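Local coordinates for AxyAgu115A (Amphibacillus xylanus NBRC 15112, PDB 6NPS), which probably hydrolyses glycosidic bonds as a family GH115 alpha-glucuronidase, removing glucuronic acid side groups from arabinoglucuronoxylan, at residues A[579-591]-A[605-617]. The protein carries 3 engineered substitutions. Residues are numbered along the deposited sequence; the frame is centred on the assembly and turned at random. Where two conformers were deposited one is given.
Sequences LNLQKMWLLNGKN and LAEQVKACLKRDQ
Leu-587 and Cys-612 trade places as knob and hole. The leucine settles among Leu-605, Gln-608, Val-609 and Cys-612: its CD2 meets Leu-605 CD2 at 4.0 Å, the two side chains crossing at about a right angle, while CD1 rests against Gln-608 CB. In return, Cys-612 fills the hollow between Asn-580, Lys-583, Met-584 and Leu-587, with SG beside the extended Lys-583 chain. One wall is pressed hard: Cys-612 CB lies 3.5 Å from Met-584 CB, closer than carbons usually pack. These two reciprocal knobs-into-holes contacts join the arms of an antiparallel helical hairpin, helices 564-596 and 601-629 linked by a short turn; the axes of segments 579-591 and 605-617 approach to 8.6 Å and run at 161° to each other. Val-609 supplies a further bump, pressing CG2 onto the backbone of the other helix, 3.4 Å from Asn-588 N, and CG1 against Met-584 CG. Bent at chi3, the methionine sets SD 3.7 Å from Leu-613 CD1 and lays its CE over one face of Trp-585. At the turn end, Leu-605 CD1 packs against Lys-590 CB, and Asn-591 ND2, bonded to Ser-656 O, passes Ala-606 CB. The far end is polar: with CG anti to its own N (chi1 178°), Asn-580 sends ND2 in a nearly straight bond (176°) to Cys-612 O at 2.8 Å, approaching the face opposite the helical donor Asp-616 N. A leucine in place of Asn-580 would probably leave Cys-612 O with its helical bond alone and strip a partner from the water that ND2 shares with Asp-616 OD1, a carboxylate oxygen also bonded to His-639.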
# COMPACT_ATOMS: atom_id res chain seq x y z
N LEU A 579 22.63 11.24 -7.55
CA LEU A 579 22.66 10.71 -6.20
C LEU A 579 21.66 11.41 -5.28
O LEU A 579 21.15 10.78 -4.35
CB LEU A 579 24.06 10.80 -5.62
CG LEU A 579 25.06 9.91 -6.37
CD1 LEU A 579 26.30 9.82 -5.55
CD2 LEU A 579 24.52 8.51 -6.60
N ASN A 580 21.40 12.70 -5.50
CA ASN A 580 20.31 13.34 -4.75
C ASN A 580 18.98 12.65 -5.04
O ASN A 580 18.15 12.45 -4.13
CB ASN A 580 20.24 14.82 -5.09
CG ASN A 580 19.09 15.53 -4.38
OD1 ASN A 580 19.15 15.76 -3.18
ND2 ASN A 580 18.04 15.86 -5.11
N LEU A 581 18.76 12.25 -6.30
CA LEU A 581 17.51 11.57 -6.64
C LEU A 581 17.42 10.20 -5.98
O LEU A 581 16.35 9.81 -5.50
CB LEU A 581 17.42 11.41 -8.15
CG LEU A 581 16.13 10.74 -8.63
CD1 LEU A 581 15.84 11.34 -10.00
CD2 LEU A 581 16.33 9.23 -8.79
N GLN A 582 18.52 9.42 -6.00
CA GLN A 582 18.53 8.13 -5.30
C GLN A 582 18.24 8.33 -3.81
O GLN A 582 17.39 7.65 -3.23
CB GLN A 582 19.88 7.44 -5.47
CG GLN A 582 20.29 7.15 -6.90
CD GLN A 582 19.74 5.83 -7.39
OE1 GLN A 582 19.52 4.91 -6.61
NE2 GLN A 582 19.50 5.73 -8.70
N LYS A 583 18.91 9.30 -3.19
CA LYS A 583 18.74 9.56 -1.77
C LYS A 583 17.30 9.90 -1.43
O LYS A 583 16.75 9.43 -0.42
CB LYS A 583 19.66 10.70 -1.36
CG LYS A 583 19.51 11.22 0.07
CD LYS A 583 20.54 12.35 0.26
CE LYS A 583 20.43 13.05 1.62
NZ LYS A 583 21.27 14.31 1.50
N MET A 584 16.69 10.74 -2.25
CA MET A 584 15.30 11.14 -2.04
C MET A 584 14.40 9.93 -1.92
O MET A 584 13.57 9.86 -1.02
CB MET A 584 14.82 12.02 -3.20
CG MET A 584 13.35 12.43 -3.06
SD MET A 584 12.86 13.45 -4.50
CE MET A 584 12.77 12.21 -5.77
N TRP A 585 14.54 8.99 -2.85
CA TRP A 585 13.67 7.82 -2.85
C TRP A 585 14.00 6.86 -1.72
O TRP A 585 13.10 6.19 -1.20
CB TRP A 585 13.79 7.10 -4.19
CG TRP A 585 13.05 7.82 -5.30
CD1 TRP A 585 13.59 8.36 -6.43
CD2 TRP A 585 11.64 8.02 -5.39
NE1 TRP A 585 12.60 8.89 -7.22
CE2 TRP A 585 11.39 8.70 -6.61
CE3 TRP A 585 10.55 7.68 -4.55
CZ2 TRP A 585 10.10 9.06 -7.02
CZ3 TRP A 585 9.27 8.04 -4.95
CH2 TRP A 585 9.05 8.72 -6.19
N LEU A 586 15.28 6.68 -1.40
CA LEU A 586 15.68 5.83 -0.30
C LEU A 586 15.15 6.38 1.03
O LEU A 586 14.64 5.61 1.85
CB LEU A 586 17.20 5.70 -0.26
CG LEU A 586 17.79 4.94 -1.45
CD1 LEU A 586 19.30 5.13 -1.42
CD2 LEU A 586 17.45 3.51 -1.36
N LEU A 587 15.26 7.69 1.25
CA LEU A 587 14.64 8.32 2.43
C LEU A 587 13.12 8.17 2.43
O LEU A 587 12.50 8.03 3.49
CB LEU A 587 15.02 9.81 2.50
CG LEU A 587 16.49 10.09 2.80
CD1 LEU A 587 16.75 11.54 2.56
CD2 LEU A 587 16.89 9.73 4.32
N ASN A 588 12.49 8.28 1.25
CA ASN A 588 11.05 8.09 1.17
C ASN A 588 10.67 6.67 1.61
O ASN A 588 9.63 6.46 2.25
CB ASN A 588 10.57 8.39 -0.28
CG ASN A 588 9.05 8.36 -0.45
OD1 ASN A 588 8.57 8.09 -1.55
ND2 ASN A 588 8.30 8.69 0.61
N GLY A 589 11.48 5.68 1.23
CA GLY A 589 11.26 4.32 1.71
C GLY A 589 11.34 4.21 3.23
O GLY A 589 10.50 3.57 3.86
N LYS A 590 12.34 4.85 3.85
CA LYS A 590 12.41 4.84 5.32
C LYS A 590 11.22 5.58 5.92
O LYS A 590 10.65 5.12 6.92
CB LYS A 590 13.71 5.46 5.79
CG LYS A 590 14.97 4.65 5.40
CD LYS A 590 16.24 5.40 5.84
CE LYS A 590 16.19 5.63 7.30
NZ LYS A 590 17.46 5.16 7.87
N ASN A 591 10.82 6.70 5.30
CA ASN A 591 9.69 7.50 5.79
C ASN A 591 8.42 6.68 5.81
O ASN A 591 7.70 6.62 6.82
CB ASN A 591 9.53 8.74 4.90
CG ASN A 591 8.13 9.38 5.01
OD1 ASN A 591 7.35 9.36 4.05
ND2 ASN A 591 7.81 9.92 6.20
N LEU A 605 11.91 12.32 8.52
CA LEU A 605 12.32 11.75 7.25
C LEU A 605 11.54 12.37 6.10
O LEU A 605 12.09 12.63 5.02
CB LEU A 605 12.14 10.22 7.28
CG LEU A 605 13.12 9.46 8.17
CD1 LEU A 605 12.67 7.99 8.38
CD2 LEU A 605 14.51 9.51 7.56
N ALA A 606 10.26 12.69 6.33
CA ALA A 606 9.47 13.33 5.27
C ALA A 606 10.05 14.68 4.89
O ALA A 606 10.10 15.05 3.69
CB ALA A 606 8.01 13.50 5.72
N GLU A 607 10.45 15.47 5.89
CA GLU A 607 11.07 16.76 5.61
C GLU A 607 12.38 16.58 4.83
O GLU A 607 12.69 17.40 3.96
CB GLU A 607 11.32 17.53 6.91
CG GLU A 607 10.03 17.81 7.68
CD GLU A 607 9.02 18.69 6.92
OE1 GLU A 607 7.81 18.48 7.10
OE2 GLU A 607 9.43 19.59 6.15
N GLN A 608 13.12 15.51 5.10
CA GLN A 608 14.35 15.25 4.34
C GLN A 608 14.03 14.90 2.88
O GLN A 608 14.76 15.31 1.97
CB GLN A 608 15.17 14.16 5.03
CG GLN A 608 15.80 14.70 6.31
CD GLN A 608 16.48 13.64 7.13
OE1 GLN A 608 16.22 12.45 6.96
NE2 GLN A 608 17.36 14.06 8.04
N VAL A 609 12.94 14.16 2.64
CA VAL A 609 12.54 13.85 1.26
C VAL A 609 12.21 15.13 0.52
O VAL A 609 12.68 15.36 -0.60
CB VAL A 609 11.37 12.85 1.26
CG1 VAL A 609 10.83 12.66 -0.19
CG2 VAL A 609 11.79 11.51 1.89
N LYS A 610 11.42 15.99 1.17
CA LYS A 610 11.03 17.27 0.60
C LYS A 610 12.24 18.12 0.23
O LYS A 610 12.28 18.77 -0.83
CB LYS A 610 10.15 18.01 1.62
CG LYS A 610 9.01 18.82 1.09
CD LYS A 610 8.31 19.66 2.20
CE LYS A 610 8.02 18.86 3.46
NZ LYS A 610 7.12 19.63 4.42
N ALA A 611 13.26 18.13 1.10
CA ALA A 611 14.45 18.94 0.81
C ALA A 611 15.24 18.40 -0.39
O ALA A 611 15.84 19.18 -1.13
CB ALA A 611 15.37 19.00 2.03
N CYS A 612 15.30 17.07 -0.54
CA CYS A 612 15.91 16.47 -1.73
C CYS A 612 15.19 16.91 -2.99
O CYS A 612 15.82 17.20 -4.03
CB CYS A 612 15.90 14.94 -1.64
SG CYS A 612 17.11 14.32 -0.47
N LEU A 613 13.87 16.91 -2.96
CA LEU A 613 13.15 17.32 -4.15
C LEU A 613 13.44 18.78 -4.51
O LEU A 613 13.57 19.14 -5.69
CB LEU A 613 11.64 17.10 -3.95
CG LEU A 613 10.83 17.34 -5.22
CD1 LEU A 613 11.22 16.28 -6.24
CD2 LEU A 613 9.35 17.24 -4.92
N LYS A 614 13.51 19.64 -3.50
CA LYS A 614 13.89 21.03 -3.75
C LYS A 614 15.30 21.13 -4.35
O LYS A 614 15.54 21.93 -5.27
CB LYS A 614 13.81 21.81 -2.44
CG LYS A 614 14.13 23.28 -2.53
CD LYS A 614 13.66 23.97 -1.24
CE LYS A 614 14.36 25.31 -1.00
NZ LYS A 614 15.02 25.41 0.35
N ARG A 615 16.24 20.33 -3.84
CA ARG A 615 17.60 20.39 -4.36
C ARG A 615 17.66 19.92 -5.81
O ARG A 615 18.48 20.41 -6.59
CB ARG A 615 18.54 19.58 -3.46
CG ARG A 615 19.96 19.43 -4.01
CD ARG A 615 20.89 20.58 -3.57
NE ARG A 615 22.26 20.30 -3.98
CZ ARG A 615 23.03 21.11 -4.70
NH1 ARG A 615 22.70 22.36 -4.91
NH2 ARG A 615 24.14 20.64 -5.21
N ASP A 616 16.79 18.99 -6.21
CA ASP A 616 16.77 18.55 -7.61
C ASP A 616 16.43 19.71 -8.55
O ASP A 616 17.02 19.84 -9.63
CB ASP A 616 15.75 17.42 -7.80
CG ASP A 616 15.55 17.05 -9.28
OD1 ASP A 616 16.30 16.19 -9.80
OD2 ASP A 616 14.64 17.63 -9.93
N GLN A 617 15.48 20.55 -8.17
CA GLN A 617 15.16 21.66 -9.03
C GLN A 617 16.24 22.73 -8.98
O GLN A 617 16.48 23.40 -9.99
CB GLN A 617 13.79 22.23 -8.65
CG GLN A 617 13.12 22.96 -9.81
CD GLN A 617 13.45 22.35 -11.19
OE1 GLN A 617 12.85 21.35 -11.59
NE2 GLN A 617 14.38 22.98 -11.92
O HOH W 1 18.39 15.19 -8.32